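Local coordinates for secreted protein (Streptomyces lividans TK24, PDB 5LXZ) that is a secreted copper-radical protein of family AA5, related to galactose oxidase, and probably oxidises its substrate at a mononuclear copper site, at residues 13-18 against 450-455; 24-29 against 58-63; 136-141 against 191-196. The protein carries 1 engineered substitution. One frame throughout, in Å; residues are numbered along the deposited sequence. Where two conformers were deposited one is given.

Contact 1: residues 13-18 against 450-455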
loop_
_atom_site.group_PDB
_atom_site.type_symbol
_atom_site.label_atom_id
_atom_site.label_comp_id
_atom_site.label_asym_id
_atom_site.label_seq_id
_atom_site.Cartn_x
_atom_site.Cartn_y
_atom_site.Cartn_z
ATOM N N GLY A 13 -1.391 -13.845 23.110
ATOM C CA GLY A 13 -0.051 -13.429 22.736
ATOM C C GLY A 13 0.462 -12.256 23.534
ATOM O O GLY A 13 -0.059 -11.940 24.604
ATOM N N LYS A 14 1.489 -11.597 23.009
ATOM C CA LYS A 14 2.186 -10.538 23.747
ATOM C C LYS A 14 2.884 -9.602 22.784
ATOM O O LYS A 14 3.467 -10.079 21.805
ATOM C CB LYS A 14 3.241 -11.137 24.693
ATOM C CG LYS A 14 3.993 -10.054 25.462
ATOM C CD LYS A 14 4.785 -10.510 26.686
ATOM C CE LYS A 14 5.758 -9.411 27.112
ATOM N NZ LYS A 14 5.097 -8.141 27.547
ATOM N N TRP A 15 2.822 -8.319 23.073
ATOM C CA TRP A 15 3.518 -7.279 22.311
ATOM C C TRP A 15 4.730 -6.801 23.065
ATOM O O TRP A 15 4.698 -6.713 24.321
ATOM C CB TRP A 15 2.588 -6.079 22.121
ATOM C CG TRP A 15 1.409 -6.337 21.245
ATOM C CD1 TRP A 15 0.211 -6.859 21.586
ATOM C CD2 TRP A 15 1.344 -6.076 19.853
ATOM N NE1 TRP A 15 -0.636 -6.933 20.492
ATOM C CE2 TRP A 15 0.056 -6.449 19.402
ATOM C CE3 TRP A 15 2.253 -5.539 18.946
ATOM C CZ2 TRP A 15 -0.333 -6.284 18.068
ATOM C CZ3 TRP A 15 1.849 -5.350 17.634
ATOM C CH2 TRP A 15 0.581 -5.721 17.217
ATOM N N GLU A 16 5.771 -6.450 22.339
ATOM C CA GLU A 16 6.951 -5.832 22.944
ATOM C C GLU A 16 7.424 -4.714 22.043
ATOM O O GLU A 16 7.506 -4.897 20.835
ATOM C CB GLU A 16 8.056 -6.861 23.087
ATOM C CG GLU A 16 9.359 -6.322 23.697
ATOM C CD GLU A 16 10.450 -7.371 23.911
ATOM O OE1 GLU A 16 10.334 -8.510 23.408
ATOM O OE2 GLU A 16 11.447 -7.033 24.589
ATOM N N ILE A 17 7.748 -3.578 22.620
ATOM C CA ILE A 17 8.415 -2.494 21.922
ATOM C C ILE A 17 9.910 -2.792 21.826
ATOM O O ILE A 17 10.555 -3.150 22.815
ATOM C CB ILE A 17 8.178 -1.159 22.661
ATOM C CG1 ILE A 17 6.688 -0.800 22.618
ATOM C CG2 ILE A 17 9.031 -0.047 22.057
ATOM C CD1 ILE A 17 6.244 0.287 23.582
ATOM N N ILE A 18 10.439 -2.559 20.628
ATOM C CA ILE A 18 11.857 -2.359 20.398
ATOM C C ILE A 18 12.079 -0.911 19.964
ATOM O O ILE A 18 11.443 -0.411 19.024
ATOM C CB ILE A 18 12.376 -3.261 19.282
ATOM C CG1 ILE A 18 12.483 -4.669 19.809
ATOM C CG2 ILE A 18 13.732 -2.765 18.787
ATOM C CD1 ILE A 18 11.166 -5.387 19.812
ATOM N N ARG A 450 -10.580 -11.429 19.580
ATOM C CA ARG A 450 -9.747 -10.402 20.145
ATOM C C ARG A 450 -8.519 -11.005 20.836
ATOM O O ARG A 450 -8.608 -12.007 21.546
ATOM C CB ARG A 450 -10.574 -9.613 21.139
ATOM C CG ARG A 450 -9.904 -8.393 21.609
ATOM C CD ARG A 450 -10.190 -7.172 20.773
ATOM N NE ARG A 450 -9.632 -6.111 21.582
ATOM C CZ ARG A 450 -10.273 -5.248 22.340
ATOM N NH1 ARG A 450 -11.600 -5.166 22.336
ATOM N NH2 ARG A 450 -9.567 -4.406 23.063
ATOM N N VAL A 451 -7.373 -10.402 20.597
ATOM C CA VAL A 451 -6.118 -10.806 21.221
ATOM C C VAL A 451 -5.507 -9.618 21.984
ATOM O O VAL A 451 -6.195 -8.645 22.194
ATOM C CB VAL A 451 -5.174 -11.493 20.232
ATOM C CG1 VAL A 451 -5.764 -12.818 19.756
ATOM C CG2 VAL A 451 -4.781 -10.567 19.043
ATOM N N ALA A 452 -4.253 -9.705 22.385
ATOM C CA ALA A 452 -3.644 -8.650 23.219
ATOM C C ALA A 452 -3.634 -7.327 22.477
ATOM O O ALA A 452 -3.405 -7.299 21.247
ATOM C CB ALA A 452 -2.234 -9.026 23.576
ATOM N N ASP A 453 -3.872 -6.246 23.197
ATOM C CA ASP A 453 -3.825 -4.888 22.623
ATOM C C ASP A 453 -2.399 -4.520 22.236
ATOM O O ASP A 453 -1.467 -4.684 23.022
ATOM C CB ASP A 453 -4.292 -3.818 23.601
ATOM C CG ASP A 453 -5.715 -3.945 24.008
ATOM O OD1 ASP A 453 -6.550 -4.667 23.447
ATOM O OD2 ASP A 453 -6.015 -3.222 24.992
ATOM N N PRO A 454 -2.202 -3.961 21.032
ATOM C CA PRO A 454 -0.913 -3.363 20.765
ATOM C C PRO A 454 -0.551 -2.263 21.732
ATOM O O PRO A 454 -1.440 -1.647 22.343
ATOM C CB PRO A 454 -1.069 -2.757 19.347
ATOM C CG PRO A 454 -2.502 -2.793 19.015
ATOM C CD PRO A 454 -3.235 -3.655 20.019
ATOM N N LEU A 455 0.742 -2.015 21.862
ATOM C CA LEU A 455 1.226 -0.998 22.779
ATOM C C LEU A 455 1.328 0.366 22.163
ATOM O O LEU A 455 1.262 1.371 22.858
ATOM C CB LEU A 455 2.598 -1.397 23.322
ATOM C CG LEU A 455 2.659 -2.755 24.016
ATOM C CD1 LEU A 455 4.071 -3.082 24.479
ATOM C CD2 LEU A 455 1.671 -2.899 25.169
#
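With chi1 at -67°, CG of Trp15 lies beside the backbone N and opposite the carbonyl carbon, which swings the indole across to Pro454, with Ala452 at its edge; a similar first torsion in Leu455 (-56°) lifts its CG to 3.8 Å from Trp15 CB. Pro454 CA sits over the indole in a CH-pi contact, 3.5 Å from the centroid of the five-membered ring and almost on its normal. Pro454 CB reaches further along the same face, to the six-membered ring at Trp15 CZ2. At the ring edge, Trp15 NE1 donates to Ala452 O (2.9 Å, N-H...O 151°), approaching from above that carbonyl plane and off its lone pairs. Ala452 CB packs against Trp15 CD1, and Leu455 CD1 on Ile17 CG1 (3.9 Å) at the partly exposed end of the contact. Within the two segments the indole is held by one hydrogen bond and by CA and CB of Pro454 on one face. Phe474 meets it edge-to-face and Tyr499 at an oblique angle, while Ala438 and Ser421 come from the preceding blade. As an outermost strand of the blade with 462-466, 472-476 and 496-500, N-terminal strand 14-18 closes the propeller, and the contact ties it to the linker leaving strand 447-450.

Contact 2: residues 24-29 against 58-63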
loop_
_atom_site.group_PDB
_atom_site.type_symbol
_atom_site.label_atom_id
_atom_site.label_comp_id
_atom_site.label_asym_id
_atom_site.label_seq_id
_atom_site.Cartn_x
_atom_site.Cartn_y
_atom_site.Cartn_z
ATOM N N TYR A 24 20.146 5.039 14.606
ATOM C CA TYR A 24 19.507 4.206 13.570
ATOM C C TYR A 24 18.042 4.506 13.417
ATOM O O TYR A 24 17.381 3.907 12.522
ATOM C CB TYR A 24 19.682 2.723 13.849
ATOM C CG TYR A 24 21.112 2.310 13.802
ATOM C CD1 TYR A 24 21.790 2.245 12.593
ATOM C CD2 TYR A 24 21.812 2.024 14.956
ATOM C CE1 TYR A 24 23.127 1.883 12.544
ATOM C CE2 TYR A 24 23.144 1.648 14.920
ATOM C CZ TYR A 24 23.794 1.574 13.714
ATOM O OH TYR A 24 25.129 1.235 13.665
ATOM N N ARG A 25 17.494 5.396 14.226
ATOM C CA ARG A 25 16.056 5.680 14.091
ATOM C C ARG A 25 15.759 6.368 12.759
ATOM O O ARG A 25 16.590 7.056 12.184
ATOM C CB ARG A 25 15.541 6.504 15.240
ATOM C CG ARG A 25 15.587 5.717 16.515
ATOM C CD ARG A 25 15.077 6.521 17.688
ATOM N NE ARG A 25 15.506 5.863 18.922
ATOM C CZ ARG A 25 15.322 6.339 20.155
ATOM N NH1 ARG A 25 14.681 7.485 20.350
ATOM N NH2 ARG A 25 15.764 5.637 21.196
ATOM N N GLN A 26 14.548 6.149 12.257
ATOM C CA GLN A 26 14.067 6.813 11.069
ATOM C C GLN A 26 12.572 6.702 11.076
ATOM O O GLN A 26 11.994 6.029 11.934
ATOM C CB GLN A 26 14.645 6.156 9.798
ATOM C CG GLN A 26 14.194 4.728 9.684
ATOM C CD GLN A 26 14.632 4.043 8.397
ATOM O OE1 GLN A 26 15.651 4.407 7.779
ATOM N NE2 GLN A 26 13.878 3.033 7.996
ATOM N N ASN A 27 11.956 7.335 10.098
ATOM C CA ASN A 27 10.509 7.258 9.915
ATOM C C ASN A 27 10.193 6.168 8.887
ATOM O O ASN A 27 10.013 6.473 7.719
ATOM C CB ASN A 27 9.938 8.580 9.451
ATOM C CG ASN A 27 10.157 9.716 10.445
ATOM O OD1 ASN A 27 10.598 9.506 11.576
ATOM N ND2 ASN A 27 9.805 10.907 10.021
ATOM N N THR A 28 10.152 4.924 9.336
ATOM C CA THR A 28 9.901 3.825 8.408
ATOM C C THR A 28 8.477 3.893 7.871
ATOM O O THR A 28 7.504 3.829 8.623
ATOM C CB THR A 28 10.112 2.451 9.085
ATOM O OG1 THR A 28 11.434 2.407 9.626
ATOM C CG2 THR A 28 9.921 1.318 8.079
ATOM N N ILE A 29 8.362 3.944 6.561
ATOM C CA ILE A 29 7.068 4.025 5.867
ATOM C C ILE A 29 6.819 2.791 4.973
ATOM O O ILE A 29 5.669 2.479 4.675
ATOM C CB ILE A 29 6.951 5.335 5.071
ATOM C CG1 ILE A 29 6.975 6.504 6.082
ATOM C CG2 ILE A 29 5.705 5.403 4.216
ATOM C CD1 ILE A 29 7.172 7.843 5.433
ATOM N N ASP A 58 16.763 7.742 4.008
ATOM C CA ASP A 58 17.184 6.705 4.902
ATOM C C ASP A 58 16.533 5.337 4.599
ATOM O O ASP A 58 15.339 5.253 4.286
ATOM C CB ASP A 58 16.827 7.112 6.348
ATOM C CG ASP A 58 17.819 8.130 6.923
ATOM O OD1 ASP A 58 18.888 7.717 7.412
ATOM O OD2 ASP A 58 17.521 9.316 6.883
ATOM N N THR A 59 17.337 4.308 4.734
ATOM C CA THR A 59 16.941 2.916 4.708
ATOM C C THR A 59 17.704 2.192 5.793
ATOM O O THR A 59 18.866 2.531 6.080
ATOM C CB THR A 59 17.286 2.280 3.340
ATOM O OG1 THR A 59 16.551 2.959 2.332
ATOM C CG2 THR A 59 16.973 0.784 3.289
ATOM N N ARG A 60 17.058 1.195 6.407
ATOM C CA ARG A 60 17.713 0.247 7.283
ATOM C C ARG A 60 17.529 -1.181 6.849
ATOM O O ARG A 60 16.547 -1.516 6.208
ATOM C CB ARG A 60 17.209 0.379 8.717
ATOM C CG ARG A 60 17.199 1.794 9.282
ATOM C CD ARG A 60 18.590 2.327 9.519
ATOM N NE ARG A 60 18.473 3.715 9.974
ATOM C CZ ARG A 60 18.691 4.824 9.268
ATOM N NH1 ARG A 60 19.131 4.798 8.024
ATOM N NH2 ARG A 60 18.489 6.013 9.834
ATOM N N ILE A 61 18.468 -2.039 7.223
ATOM C CA ILE A 61 18.289 -3.490 7.229
ATOM C C ILE A 61 18.372 -3.960 8.657
ATOM O O ILE A 61 19.360 -3.660 9.367
ATOM C CB ILE A 61 19.358 -4.181 6.411
ATOM C CG1 ILE A 61 19.124 -3.874 4.956
ATOM C CG2 ILE A 61 19.369 -5.705 6.685
ATOM C CD1 ILE A 61 20.183 -4.430 4.070
ATOM N N TRP A 62 17.338 -4.675 9.097
ATOM C CA TRP A 62 17.221 -5.153 10.448
ATOM C C TRP A 62 17.259 -6.662 10.416
ATOM O O TRP A 62 16.540 -7.296 9.637
ATOM C CB TRP A 62 15.923 -4.662 11.052
ATOM C CG TRP A 62 15.561 -5.254 12.376
ATOM C CD1 TRP A 62 16.311 -5.248 13.520
ATOM C CD2 TRP A 62 14.340 -5.917 12.705
ATOM N NE1 TRP A 62 15.632 -5.884 14.544
ATOM C CE2 TRP A 62 14.412 -6.290 14.074
ATOM C CE3 TRP A 62 13.194 -6.257 11.965
ATOM C CZ2 TRP A 62 13.378 -6.992 14.723
ATOM C CZ3 TRP A 62 12.168 -6.950 12.606
ATOM C CH2 TRP A 62 12.262 -7.298 13.966
ATOM N N ASP A 63 18.135 -7.252 11.239
ATOM C CA ASP A 63 18.221 -8.699 11.368
ATOM C C ASP A 63 17.435 -9.060 12.611
ATOM O O ASP A 63 17.874 -8.766 13.732
ATOM C CB ASP A 63 19.679 -9.113 11.471
ATOM C CG ASP A 63 19.866 -10.599 11.627
ATOM O OD1 ASP A 63 18.954 -11.290 12.061
ATOM O OD2 ASP A 63 20.971 -11.070 11.303
#
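Gln26 lays its amide over Arg60: OE1 stands 3.4 Å above the centre of the guanidinium plane, and Gln26 CD touches Arg60 CG at 3.5 Å. The two side chains pass in opposite directions with their planes 46° apart, an overlap and not a parallel stack. Gln26 CG falls between the backbone N and the carbonyl carbon (chi1 63°), and the extended chain beyond it carries the amide across Arg60. The other end of that amide is held in its own plane by Thr28 OG1, which accepts from Gln26 NE2 at 3.0 Å, and NE2 also bonds Met41 O of strand 39-44. Arg60 bends at chi2 and turns its guanidinium edge to the loop. Arg60 NE gives a straight bond to Tyr24 O (2.8 Å, 168°), which lies in the guanidinium plane, and Arg60 NH2 reaches Arg25 O at a longer 3.2 Å. Both NH1 and NH2 converge on Asp58 OD1, NH1 on its anti lone pair and NH2 from above the carboxylate plane, while NH1 also meets Thr59 O. The contact binds the loop entering strand 30-33 to strand 58-62 of the same blade. Five hydrogen bonds, three to main-chain carbonyls, grip the buried guanidinium, and the Asp58 carboxylate probably offsets its charge, so Arg60 very probably stays protonated while tying the Tyr24 and Arg25 carbonyls to strand 58-62.

Contact 3: residues 136-141 against 191-196. With PO4 (phosphate ion), chain F.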
loop_
_atom_site.group_PDB
_atom_site.type_symbol
_atom_site.label_atom_id
_atom_site.label_comp_id
_atom_site.label_asym_id
_atom_site.label_seq_id
_atom_site.Cartn_x
_atom_site.Cartn_y
_atom_site.Cartn_z
ATOM N N LYS A 136 -16.897 21.248 -10.984
ATOM C CA LYS A 136 -18.048 20.927 -11.816
ATOM C C LYS A 136 -18.879 19.777 -11.242
ATOM O O LYS A 136 -20.101 19.722 -11.425
ATOM C CB LYS A 136 -17.583 20.642 -13.239
ATOM C CG LYS A 136 -17.030 21.898 -13.866
ATOM C CD LYS A 136 -16.382 21.604 -15.200
ATOM C CE LYS A 136 -15.762 22.851 -15.788
ATOM N NZ LYS A 136 -15.077 22.571 -17.056
ATOM N N GLU A 137 -18.219 18.861 -10.570
ATOM C CA GLU A 137 -18.920 17.804 -9.839
ATOM C C GLU A 137 -19.230 18.219 -8.408
ATOM O O GLU A 137 -20.369 18.053 -7.943
ATOM C CB GLU A 137 -18.104 16.520 -9.865
ATOM C CG GLU A 137 -18.759 15.334 -9.207
ATOM C CD GLU A 137 -17.796 14.205 -8.916
ATOM O OE1 GLU A 137 -16.646 14.476 -8.500
ATOM O OE2 GLU A 137 -18.246 13.043 -9.058
ATOM N N ASN A 138 -18.218 18.682 -7.679
ATOM C CA ASN A 138 -18.417 18.945 -6.233
ATOM C C ASN A 138 -19.190 20.211 -5.894
ATOM O O ASN A 138 -19.675 20.335 -4.763
ATOM C CB ASN A 138 -17.113 18.867 -5.424
ATOM C CG ASN A 138 -16.076 19.903 -5.830
ATOM O OD1 ASN A 138 -16.388 21.088 -6.015
ATOM N ND2 ASN A 138 -14.845 19.453 -5.996
ATOM N N GLY A 139 -19.289 21.150 -6.820
ATOM C CA GLY A 139 -20.043 22.384 -6.618
ATOM C C GLY A 139 -19.395 23.356 -5.673
ATOM O O GLY A 139 -20.048 24.345 -5.337
ATOM N N LYS A 140 -18.154 23.108 -5.266
ATOM C CA LYS A 140 -17.479 23.938 -4.253
ATOM C C LYS A 140 -16.558 24.944 -4.902
ATOM O O LYS A 140 -15.958 24.676 -5.938
ATOM C CB LYS A 140 -16.725 23.064 -3.253
ATOM C CG LYS A 140 -17.738 22.308 -2.394
ATOM C CD LYS A 140 -17.118 21.434 -1.354
ATOM C CE LYS A 140 -18.215 20.697 -0.642
ATOM N NZ LYS A 140 -17.629 19.685 0.235
ATOM N N THR A 141 -16.439 26.118 -4.285
ATOM C CA THR A 141 -15.670 27.226 -4.837
ATOM C C THR A 141 -14.401 27.519 -4.017
ATOM O O THR A 141 -14.419 27.477 -2.792
ATOM C CB THR A 141 -16.558 28.478 -4.940
ATOM O OG1 THR A 141 -17.626 28.198 -5.859
ATOM C CG2 THR A 141 -15.800 29.675 -5.447
ATOM N N ASP A 191 -11.309 17.115 -9.005
ATOM C CA ASP A 191 -12.386 17.622 -9.827
ATOM C C ASP A 191 -11.812 18.558 -10.899
ATOM O O ASP A 191 -10.666 18.953 -10.817
ATOM C CB ASP A 191 -13.495 18.296 -8.999
ATOM C CG ASP A 191 -14.852 18.308 -9.686
ATOM O OD1 ASP A 191 -15.025 17.734 -10.823
ATOM O OD2 ASP A 191 -15.781 18.891 -9.071
ATOM N N ASN A 192 -12.632 18.799 -11.901
ATOM C CA ASN A 192 -12.412 19.778 -12.946
ATOM C C ASN A 192 -13.177 21.005 -12.536
ATOM O O ASN A 192 -14.381 20.909 -12.164
ATOM C CB ASN A 192 -12.926 19.208 -14.270
ATOM C CG ASN A 192 -12.681 20.082 -15.458
ATOM O OD1 ASN A 192 -13.024 21.240 -15.467
ATOM N ND2 ASN A 192 -12.198 19.465 -16.536
ATOM N N TYR A 193 -12.518 22.153 -12.584
ATOM C CA TYR A 193 -13.037 23.383 -12.024
ATOM C C TYR A 193 -13.328 24.388 -13.108
ATOM O O TYR A 193 -12.477 24.634 -13.951
ATOM C CB TYR A 193 -12.037 24.002 -11.021
ATOM C CG TYR A 193 -12.032 23.224 -9.736
ATOM C CD1 TYR A 193 -11.362 21.998 -9.651
ATOM C CD2 TYR A 193 -12.736 23.639 -8.639
ATOM C CE1 TYR A 193 -11.386 21.245 -8.493
ATOM C CE2 TYR A 193 -12.792 22.891 -7.477
ATOM C CZ TYR A 193 -12.111 21.684 -7.394
ATOM O OH TYR A 193 -12.226 20.926 -6.225
ATOM N N ARG A 194 -14.506 24.987 -13.070
ATOM C CA ARG A 194 -14.887 26.074 -13.949
ATOM C C ARG A 194 -14.272 27.367 -13.423
ATOM O O ARG A 194 -14.318 27.618 -12.263
ATOM C CB ARG A 194 -16.423 26.187 -13.995
ATOM C CG ARG A 194 -16.908 27.017 -15.194
ATOM C CD ARG A 194 -18.425 27.202 -15.159
ATOM N NE ARG A 194 -18.837 28.170 -14.164
ATOM C CZ ARG A 194 -18.916 29.491 -14.351
ATOM N NH1 ARG A 194 -18.535 30.029 -15.489
ATOM N NH2 ARG A 194 -19.327 30.269 -13.366
ATOM N N VAL A 195 -13.691 28.166 -14.315
ATOM C CA VAL A 195 -13.169 29.479 -13.956
ATOM C C VAL A 195 -14.262 30.508 -14.116
ATOM O O VAL A 195 -14.711 30.770 -15.236
ATOM C CB VAL A 195 -11.990 29.859 -14.857
ATOM C CG1 VAL A 195 -11.433 31.227 -14.440
ATOM C CG2 VAL A 195 -10.918 28.785 -14.785
ATOM N N GLN A 196 -14.706 31.073 -13.005
ATOM C CA GLN A 196 -15.799 32.048 -13.053
ATOM C C GLN A 196 -15.358 33.345 -13.746
ATOM O O GLN A 196 -14.247 33.805 -13.563
ATOM C CB GLN A 196 -16.291 32.381 -11.664
ATOM C CG GLN A 196 -16.918 31.210 -10.942
ATOM C CD GLN A 196 -17.678 31.619 -9.698
ATOM O OE1 GLN A 196 -18.049 32.808 -9.505
ATOM N NE2 GLN A 196 -17.931 30.652 -8.842
HETATM P P PO4 F . -21.040 27.644 -11.269
HETATM O O1 PO4 F . -21.063 29.164 -11.359
HETATM O O2 PO4 F . -19.718 27.143 -11.753
HETATM O O3 PO4 F . -21.345 27.265 -9.812
HETATM O O4 PO4 F . -22.135 27.084 -12.096
HETATM O O HOH W 1 -14.667 14.669 -11.339
HETATM O O HOH W 2 -19.468 30.730 -6.404
#
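The Tyr193 ring takes Lys140 O at its edge, phosphate O2 lies in the plane at the edge of the Arg194 guanidinium, and the Asn138 amide and Asp191 carboxylate meet with their planes 76° apart. Asn138 ND2 comes obliquely to the tyrosine ring and donates to Tyr193 OH (3.0 Å), which lies close to the amide plane. The other end of the amide, Asn138 OD1, accepts from Lys140 N at 2.8 Å, an Asx turn that fixes the rotation of the group and shapes the bend between strands 132-135 and 141-144. Asp191, its CG anti to its own N (chi1 -155°), points the carboxylate into the start of this turn. Asp191 OD2 takes Asn138 N at 2.8 Å and, on the syn lone pair, Glu137 N at 2.9 Å. Next to it, Lys136 N bonds Asn192 O, which carries the pairing of strands 132-135 and 191-195 into the turn. The extended Lys136 chain then runs across Asn192, and NZ meets OD1 at 2.9 Å from above the carbonyl plane. Farther along strand 191-195, Arg194 NE donates to phosphate O2 (2.8 Å) and NH2 to phosphate O1; the ion is probably from the crystallisation liquor. A water links Thr141 OG1 with Gln196 NE2, and both atoms also bond Thr134. Two main-chain N-H groups grip Asp191 OD2, which should favour its charged form, whereas Glu137 OE1, 4.3 Å from Asp191 OD1 and also near Asp321, may have its acidity somewhat weakened.

How the contacts relate
Contacts 1 and 2 belong to the propeller and lie close together, centres about 21 Å apart and nearest atoms about 6 Å: the chain leaves the closing strand 14-18 and soon reaches the loop 24-29, which leads into strand 30-33 of the next blade. Contact 3 stands apart, its centre about 47 Å from contact 1 and 42 Å from contact 2, in the GlxA beta barrel domain, inserted between strands 91-102 and 218-222. Along the chain, contacts 2 and 3 follow one another inside the long loop that contact 1 closes. None of the three includes a copper ligand. Contacts 1 and 2 thus secure successive parts of the N-terminal end of the propeller, while contact 3 is a local tie within the barrel domain.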